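Local coordinates for hypothetical protein (Leishmania major, PDB 3LJN) that is of unknown function but is built from ankyrin repeats, so it probably serves as a scaffold for binding other proteins, at residues E35-I40 against A69-S74; G211-H216 against V237-N242. All coordinates share one frame; numbering follows the deposited sequence.

Contact 1 packs helix 33-41 against helix 66-75 near the N-terminal end of the elongated repeat stack, while contact 2 joins two loops farther along it, one leading to helix 216-219 and the other to helix 247-253. Contact 1 is complete in sequence before contact 2 begins. Their centres are 47 Å apart, on opposite sides of the chain's centre, and about 29 Å separates their nearest atoms, so neither touches the other. They share no helix. Together they are consistent with two ways in which ankyrin-type stacks join neighbouring elements: apolar packing between nearly parallel helices, and a histidine reaching the backbone of the next loop.

Contact 1: E35-I40 against A69-S74; sequences EVRRLI and AKYLAS
Tyr71 O takes two bonds from the same residue, the amide of Ser74 N at 2.8 Å and the hydroxyl of Ser74 OG at 2.6 Å. The hydroxyl turns back along its own helix and meets a lone pair of Tyr71 O in the carbonyl plane. With CG anti to the backbone N (chi1 179°), the Tyr71 ring extends from helix 66-75 toward helix 33-41, where the aliphatic part of Arg37 passes over it at about a right angle. Arg37 CD lies 3.3 Å from the centroid of the Tyr71 ring, a CH-pi contact over one face. The bent arginine chain then lifts the guanidinium away from that face, oblique to the ring with the planes 57° apart, and any cation-pi attraction is weak at most. Arg37 also has a long, weak ion pair with Glu41.

At the edge of the same ring, Ile40 CD1 approaches Tyr71 CE2 to 3.5 Å, with Val36 CG1 farther along near the ring plane. Both methyls also reach the branched end of Leu72: Leu72 CD2 is 3.8 Å from Ile40 CD1 and 3.9 Å from Val36 CG1. Tyr71 is thus met by an aliphatic chain above and by methyls near its plane at one edge, and Leu72 continues the apolar surface toward the buried interior.

The axes of the two short helical segments approach to 10.9 Å and run only 21° from parallel, consistent with the regular stacking of an ankyrin domain. Val36 also packs on Ala27 of helix 18-30, and Leu72 on Ala56 and Leu57 of helix 56-63. Beyond helix 66-75, helix 97-110 continues the row, joined to it by the Lys70-Glu105 salt bridge and by Ala69 resting on Leu99.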
ATOM      1  N   GLU A  35     -25.085  12.931  25.632  1.00 44.19           N
ATOM      2  CA  GLU A  35     -24.539  14.145  26.237  1.00 43.83           C
ATOM      3  C   GLU A  35     -23.731  14.977  25.255  1.00 42.20           C
ATOM      4  O   GLU A  35     -23.700  16.188  25.379  1.00 42.29           O
ATOM      5  CB  GLU A  35     -23.700  13.769  27.469  1.00 44.21           C
ATOM      6  CG  GLU A  35     -23.340  14.920  28.380  1.00 44.68           C
ATOM      7  CD  GLU A  35     -24.534  15.786  28.794  1.00 46.28           C
ATOM      8  OE1 GLU A  35     -25.523  15.266  29.410  1.00 48.10           O
ATOM      9  OE2 GLU A  35     -24.465  17.014  28.498  1.00 45.97           O
ATOM     10  N   VAL A  36     -23.086  14.311  24.297  1.00 41.06           N
ATOM     11  CA  VAL A  36     -22.343  14.945  23.187  1.00 39.84           C
ATOM     12  C   VAL A  36     -23.274  15.635  22.176  1.00 40.32           C
ATOM     13  O   VAL A  36     -23.014  16.753  21.732  1.00 40.14           O
ATOM     14  CB  VAL A  36     -21.488  13.871  22.441  1.00 38.98           C
ATOM     15  CG1 VAL A  36     -21.281  14.233  20.995  1.00 38.48           C
ATOM     16  CG2 VAL A  36     -20.165  13.656  23.137  1.00 38.35           C
ATOM     17  N   ARG A  37     -24.347  14.939  21.802  1.00 41.21           N
ATOM     18  CA  ARG A  37     -25.386  15.490  20.940  1.00 42.15           C
ATOM     19  C   ARG A  37     -25.926  16.769  21.549  1.00 42.98           C
ATOM     20  O   ARG A  37     -26.110  17.772  20.876  1.00 43.36           O
ATOM     21  CB  ARG A  37     -26.551  14.525  20.849  1.00 43.46           C
ATOM     22  CG  ARG A  37     -26.279  13.231  20.170  1.00 43.27           C
ATOM     23  CD  ARG A  37     -26.658  13.261  18.706  1.00 43.82           C
ATOM     24  NE  ARG A  37     -27.991  13.794  18.406  1.00 45.46           N
ATOM     25  CZ  ARG A  37     -29.145  13.192  18.700  1.00 47.08           C
ATOM     26  NH1 ARG A  37     -29.167  12.028  19.351  1.00 47.36           N
ATOM     27  NH2 ARG A  37     -30.289  13.775  18.358  1.00 48.72           N
ATOM     28  N   ARG A  38     -26.206  16.689  22.843  1.00 43.63           N
ATOM     29  CA  ARG A  38     -26.738  17.793  23.608  1.00 44.79           C
ATOM     30  C   ARG A  38     -25.799  18.996  23.549  1.00 44.12           C
ATOM     31  O   ARG A  38     -26.239  20.106  23.321  1.00 45.05           O
ATOM     32  CB  ARG A  38     -26.981  17.352  25.055  1.00 45.77           C
ATOM     33  CG  ARG A  38     -28.110  18.081  25.755  1.00 47.86           C
ATOM     34  CD  ARG A  38     -28.022  17.978  27.280  1.00 49.01           C
ATOM     35  NE  ARG A  38     -26.722  18.437  27.799  1.00 48.02           N
ATOM     36  CZ  ARG A  38     -26.335  19.713  27.916  1.00 48.17           C
ATOM     37  NH1 ARG A  38     -27.145  20.717  27.578  1.00 49.30           N
ATOM     38  NH2 ARG A  38     -25.117  19.986  28.379  1.00 47.44           N
ATOM     39  N   LEU A  39     -24.505  18.780  23.734  1.00 42.77           N
ATOM     40  CA  LEU A  39     -23.554  19.878  23.692  1.00 42.38           C
ATOM     41  C   LEU A  39     -23.492  20.515  22.290  1.00 42.24           C
ATOM     42  O   LEU A  39     -23.399  21.738  22.155  1.00 42.98           O
ATOM     43  CB  LEU A  39     -22.169  19.392  24.127  1.00 41.18           C
ATOM     44  CG  LEU A  39     -21.954  19.110  25.620  1.00 41.77           C
ATOM     45  CD1 LEU A  39     -21.011  17.936  25.817  1.00 40.79           C
ATOM     46  CD2 LEU A  39     -21.437  20.328  26.380  1.00 42.57           C
ATOM     47  N   ILE A  40     -23.558  19.675  21.260  1.00 41.64           N
ATOM     48  CA  ILE A  40     -23.481  20.116  19.868  1.00 41.83           C
ATOM     49  C   ILE A  40     -24.759  20.814  19.393  1.00 43.52           C
ATOM     50  O   ILE A  40     -24.694  21.817  18.702  1.00 44.36           O
ATOM     51  CB  ILE A  40     -23.194  18.923  18.938  1.00 41.08           C
ATOM     52  CG1 ILE A  40     -21.805  18.361  19.240  1.00 39.66           C
ATOM     53  CG2 ILE A  40     -23.307  19.344  17.473  1.00 41.85           C
ATOM     54  CD1 ILE A  40     -21.620  16.938  18.836  1.00 39.11           C
ATOM     55  N   ALA A  69     -18.913   7.603  17.998  1.00 39.89           N
ATOM     56  CA  ALA A  69     -18.028   7.786  16.842  1.00 39.66           C
ATOM     57  C   ALA A  69     -18.845   7.970  15.576  1.00 40.54           C
ATOM     58  O   ALA A  69     -18.635   8.922  14.829  1.00 40.29           O
ATOM     59  CB  ALA A  69     -17.100   6.596  16.696  1.00 40.26           C
ATOM     60  N   LYS A  70     -19.789   7.055  15.357  1.00 41.90           N
ATOM     61  CA  LYS A  70     -20.732   7.152  14.253  1.00 43.17           C
ATOM     62  C   LYS A  70     -21.363   8.534  14.200  1.00 42.69           C
ATOM     63  O   LYS A  70     -21.405   9.163  13.140  1.00 43.22           O
ATOM     64  CB  LYS A  70     -21.834   6.105  14.386  1.00 44.80           C
ATOM     65  CG  LYS A  70     -22.864   6.160  13.265  1.00 46.50           C
ATOM     66  CD  LYS A  70     -23.507   4.793  12.974  1.00 48.69           C
ATOM     67  CE  LYS A  70     -24.179   4.808  11.581  1.00 50.68           C
ATOM     68  NZ  LYS A  70     -24.994   3.590  11.255  1.00 53.26           N
ATOM     69  N   TYR A  71     -21.837   9.016  15.340  1.00 41.98           N
ATOM     70  CA  TYR A  71     -22.407  10.343  15.375  1.00 41.73           C
ATOM     71  C   TYR A  71     -21.394  11.426  15.027  1.00 40.75           C
ATOM     72  O   TYR A  71     -21.597  12.160  14.074  1.00 41.40           O
ATOM     73  CB  TYR A  71     -23.060  10.667  16.717  1.00 41.46           C
ATOM     74  CG  TYR A  71     -23.604  12.064  16.700  1.00 41.47           C
ATOM     75  CD1 TYR A  71     -24.637  12.398  15.844  1.00 42.81           C
ATOM     76  CD2 TYR A  71     -23.042  13.069  17.477  1.00 40.43           C
ATOM     77  CE1 TYR A  71     -25.127  13.691  15.780  1.00 43.15           C
ATOM     78  CE2 TYR A  71     -23.527  14.373  17.424  1.00 40.76           C
ATOM     79  CZ  TYR A  71     -24.563  14.670  16.571  1.00 42.11           C
ATOM     80  OH  TYR A  71     -25.062  15.940  16.506  1.00 42.76           O
ATOM     81  N   LEU A  72     -20.317  11.542  15.794  1.00 39.50           N
ATOM     82  CA  LEU A  72     -19.340  12.631  15.569  1.00 38.79           C
ATOM     83  C   LEU A  72     -18.760  12.641  14.143  1.00 39.51           C
ATOM     84  O   LEU A  72     -18.482  13.709  13.602  1.00 39.75           O
ATOM     85  CB  LEU A  72     -18.193  12.577  16.595  1.00 37.67           C
ATOM     86  CG  LEU A  72     -18.509  13.075  18.015  1.00 37.20           C
ATOM     87  CD1 LEU A  72     -17.446  12.665  18.981  1.00 36.59           C
ATOM     88  CD2 LEU A  72     -18.675  14.584  18.058  1.00 37.18           C
ATOM     89  N   ALA A  73     -18.587  11.457  13.546  1.00 40.18           N
ATOM     90  CA  ALA A  73     -18.120  11.340  12.164  1.00 41.35           C
ATOM     91  C   ALA A  73     -19.087  12.007  11.176  1.00 42.78           C
ATOM     92  O   ALA A  73     -18.687  12.472  10.110  1.00 43.88           O
ATOM     93  CB  ALA A  73     -17.924   9.875  11.795  1.00 42.17           C
ATOM     94  N   SER A  74     -20.360  12.048  11.532  1.00 43.08           N
ATOM     95  CA  SER A  74     -21.371  12.618  10.659  1.00 44.73           C
ATOM     96  C   SER A  74     -21.472  14.145  10.763  1.00 44.60           C
ATOM     97  O   SER A  74     -22.061  14.789   9.896  1.00 46.25           O
ATOM     98  CB  SER A  74     -22.732  11.996  10.973  1.00 45.49           C
ATOM     99  OG  SER A  74     -23.296  12.577  12.147  1.00 44.52           O
TER

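Contact 2: G211-H216 against V237-N242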
ATOM      1  N   GLY A 211      11.668   4.857  -9.121  1.00 53.22           N
ATOM      2  CA  GLY A 211      10.972   4.403 -10.321  1.00 52.72           C
ATOM      3  C   GLY A 211      10.628   2.922 -10.386  1.00 51.89           C
ATOM      4  O   GLY A 211      10.195   2.444 -11.435  1.00 51.67           O
ATOM      5  N   ASN A 212      10.796   2.189  -9.283  1.00 51.67           N
ATOM      6  CA  ASN A 212      10.426   0.766  -9.240  1.00 51.17           C
ATOM      7  C   ASN A 212       8.928   0.588  -9.210  1.00 51.23           C
ATOM      8  O   ASN A 212       8.239   1.214  -8.413  1.00 51.57           O
ATOM      9  CB  ASN A 212      10.990   0.051  -8.000  1.00 51.22           C
ATOM     10  CG  ASN A 212      12.477  -0.272  -8.107  1.00 51.12           C
ATOM     11  OD1 ASN A 212      12.971  -0.723  -9.143  1.00 50.76           O
ATOM     12  ND2 ASN A 212      13.190  -0.061  -7.013  1.00 51.58           N
ATOM     13  N   SER A 213       8.440  -0.292 -10.067  1.00 51.03           N
ATOM     14  CA  SER A 213       7.046  -0.685 -10.096  1.00 51.21           C
ATOM     15  C   SER A 213       6.863  -1.819  -9.115  1.00 51.24           C
ATOM     16  O   SER A 213       7.809  -2.237  -8.470  1.00 51.15           O
ATOM     17  CB  SER A 213       6.672  -1.179 -11.489  1.00 51.34           C
ATOM     18  OG  SER A 213       7.251  -2.445 -11.744  1.00 51.24           O
ATOM     19  N   HIS A 214       5.648  -2.332  -9.019  1.00 51.52           N
ATOM     20  CA  HIS A 214       5.397  -3.517  -8.215  1.00 51.82           C
ATOM     21  C   HIS A 214       6.061  -4.731  -8.859  1.00 51.86           C
ATOM     22  O   HIS A 214       6.581  -5.596  -8.176  1.00 52.08           O
ATOM     23  CB  HIS A 214       3.897  -3.758  -8.071  1.00 52.29           C
ATOM     24  CG  HIS A 214       3.166  -2.656  -7.363  1.00 52.37           C
ATOM     25  ND1 HIS A 214       2.768  -1.499  -7.998  1.00 52.28           N
ATOM     26  CD2 HIS A 214       2.742  -2.546  -6.081  1.00 52.71           C
ATOM     27  CE1 HIS A 214       2.133  -0.723  -7.135  1.00 52.52           C
ATOM     28  NE2 HIS A 214       2.105  -1.335  -5.964  1.00 52.77           N
ATOM     29  N   LEU A 215       6.049  -4.777 -10.182  1.00 51.85           N
ATOM     30  CA  LEU A 215       6.706  -5.841 -10.942  1.00 52.04           C
ATOM     31  C   LEU A 215       8.223  -5.823 -10.787  1.00 51.58           C
ATOM     32  O   LEU A 215       8.853  -6.870 -10.709  1.00 51.80           O
ATOM     33  CB  LEU A 215       6.367  -5.697 -12.427  1.00 52.32           C
ATOM     34  CG  LEU A 215       6.690  -6.872 -13.343  1.00 52.92           C
ATOM     35  CD1 LEU A 215       5.941  -8.121 -12.886  1.00 53.76           C
ATOM     36  CD2 LEU A 215       6.317  -6.502 -14.761  1.00 53.40           C
ATOM     37  N   HIS A 216       8.809  -4.634 -10.769  1.00 51.09           N
ATOM     38  CA  HIS A 216      10.218  -4.500 -10.442  1.00 50.78           C
ATOM     39  C   HIS A 216      10.524  -5.104  -9.065  1.00 50.99           C
ATOM     40  O   HIS A 216      11.416  -5.925  -8.945  1.00 51.09           O
ATOM     41  CB  HIS A 216      10.644  -3.045 -10.511  1.00 50.55           C
ATOM     42  CG  HIS A 216      10.774  -2.521 -11.906  1.00 50.54           C
ATOM     43  ND1 HIS A 216      11.762  -2.948 -12.758  1.00 50.47           N
ATOM     44  CD2 HIS A 216      10.068  -1.588 -12.587  1.00 50.76           C
ATOM     45  CE1 HIS A 216      11.652  -2.312 -13.908  1.00 50.69           C
ATOM     46  NE2 HIS A 216      10.630  -1.481 -13.830  1.00 50.91           N
ATOM     47  N   VAL A 237       4.416  -3.515 -18.863  1.00 58.45           N
ATOM     48  CA  VAL A 237       5.707  -4.201 -18.782  1.00 55.44           C
ATOM     49  C   VAL A 237       6.837  -3.362 -19.374  1.00 55.73           C
ATOM     50  O   VAL A 237       7.963  -3.830 -19.465  1.00 54.54           O
ATOM     51  CB  VAL A 237       5.657  -5.564 -19.506  1.00 55.77           C
ATOM     52  CG1 VAL A 237       4.497  -6.388 -18.994  1.00 56.41           C
ATOM     53  CG2 VAL A 237       5.542  -5.373 -21.011  1.00 58.97           C
ATOM     54  N   ASN A 238       6.527  -2.137 -19.786  1.00 58.37           N
ATOM     55  CA  ASN A 238       7.488  -1.251 -20.436  1.00 59.57           C
ATOM     56  C   ASN A 238       7.870  -0.073 -19.535  1.00 61.00           C
ATOM     57  O   ASN A 238       8.426   0.916 -19.994  1.00 63.49           O
ATOM     58  CB  ASN A 238       6.913  -0.724 -21.763  1.00 63.49           C
ATOM     59  CG  ASN A 238       6.669  -1.823 -22.798  1.00 64.07           C
ATOM     60  OD1 ASN A 238       7.266  -2.894 -22.750  1.00 61.66           O
ATOM     61  ND2 ASN A 238       5.790  -1.540 -23.751  1.00 68.91           N
HETATM   62  N   MSE A 239       7.560  -0.181 -18.251  1.00 60.46           N
HETATM   63  CA  MSE A 239       7.921   0.851 -17.290  1.00 63.38           C
HETATM   64  C   MSE A 239       9.392   0.719 -16.953  1.00 62.56           C
HETATM   65  O   MSE A 239       9.833  -0.347 -16.541  1.00 59.91           O
HETATM   66  CB  MSE A 239       7.088   0.718 -16.013  1.00 64.26           C
HETATM   67  CG  MSE A 239       5.654   1.199 -16.159  1.00 67.71           C
HETATM   68 SE   MSE A 239       4.691   1.123 -14.449  1.00 70.14          SE
HETATM   69  CE  MSE A 239       4.462  -0.833 -14.333  1.00 63.19           C
ATOM     70  N   GLU A 240      10.144   1.799 -17.131  1.00 66.03           N
ATOM     71  CA  GLU A 240      11.579   1.770 -16.900  1.00 66.82           C
ATOM     72  C   GLU A 240      11.877   2.473 -15.593  1.00 71.68           C
ATOM     73  O   GLU A 240      11.367   3.557 -15.352  1.00 76.20           O
ATOM     74  CB  GLU A 240      12.355   2.398 -18.081  1.00 68.22           C
ATOM     75  CG  GLU A 240      12.149   3.904 -18.306  1.00 73.56           C
ATOM     76  CD  GLU A 240      13.018   4.476 -19.429  1.00 75.34           C
ATOM     77  OE1 GLU A 240      13.890   5.337 -19.144  1.00 80.04           O
ATOM     78  OE2 GLU A 240      12.825   4.073 -20.596  1.00 72.95           O
ATOM     79  N   ASP A 241      12.689   1.854 -14.742  1.00 72.28           N
ATOM     80  CA  ASP A 241      13.071   2.481 -13.486  1.00 78.59           C
ATOM     81  C   ASP A 241      13.962   3.696 -13.777  1.00 84.53           C
ATOM     82  O   ASP A 241      14.126   4.081 -14.937  1.00 83.12           O
ATOM     83  CB  ASP A 241      13.745   1.468 -12.547  1.00 79.27           C
ATOM     84  CG  ASP A 241      15.191   1.158 -12.926  1.00 81.02           C
ATOM     85  OD1 ASP A 241      15.690   1.655 -13.957  1.00 80.74           O
ATOM     86  OD2 ASP A 241      15.848   0.413 -12.172  1.00 83.72           O
ATOM     87  N   ASN A 242      14.530   4.299 -12.739  1.00 59.88           N
ATOM     88  CA  ASN A 242      15.400   5.459 -12.930  1.00 62.17           C
ATOM     89  C   ASN A 242      16.679   5.147 -13.719  1.00 60.02           C
ATOM     90  O   ASN A 242      17.162   6.016 -14.444  1.00 61.64           O
ATOM     91  CB  ASN A 242      15.726   6.128 -11.593  1.00 65.23           C
ATOM     92  CG  ASN A 242      14.595   7.036 -11.095  1.00 69.16           C
ATOM     93  OD1 ASN A 242      13.416   6.794 -11.363  1.00 69.08           O
ATOM     94  ND2 ASN A 242      14.960   8.087 -10.369  1.00 73.06           N
TER
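His216 reaches from one loop to the next, its NE2 donating to Met239 O at 3.0 Å with an N-H...O angle of 155°. The acceptor lies close to the imidazole plane, whereas the donor stands 43° out of the carbonyl plane and is not on a lone pair. The backbone of His216 is fixed too: its N donates a nearly straight capping bond, 2.9 Å long, to Ser213 OG at the start of the helix.

The closest backbone approach is between Gly211 and Asp241, whose CA atoms are 4.3 Å apart. Here Asp241 CA makes a C-H...O contact of 3.5 Å with Gly211 O. Asp241 CB lies over a face of the His216 ring, and the methyl CE of Met239, a selenomethionine, rests 3.6 Å from Ser213 CB. Glu240, by contrast, has its CB directed away from the other segment and is exposed, as is Asn242 at the margin, where its backbone bonds to Gln210.

The sequence Gly-Asn-Ser-His-Leu-His resembles the Gly-x-Thr-Pro-Leu-His motif of ankyrin repeats, in which the histidine commonly ties neighbouring repeats together. Asp241 OD1 meanwhile accepts from Thr245 N, a bond within the second loop that probably steadies it ahead of helix 247-253. Because NE2 is the donor, a neutral His216 would carry its proton there, and the nearby Asp241 carboxylate might modestly stabilise a charged ring.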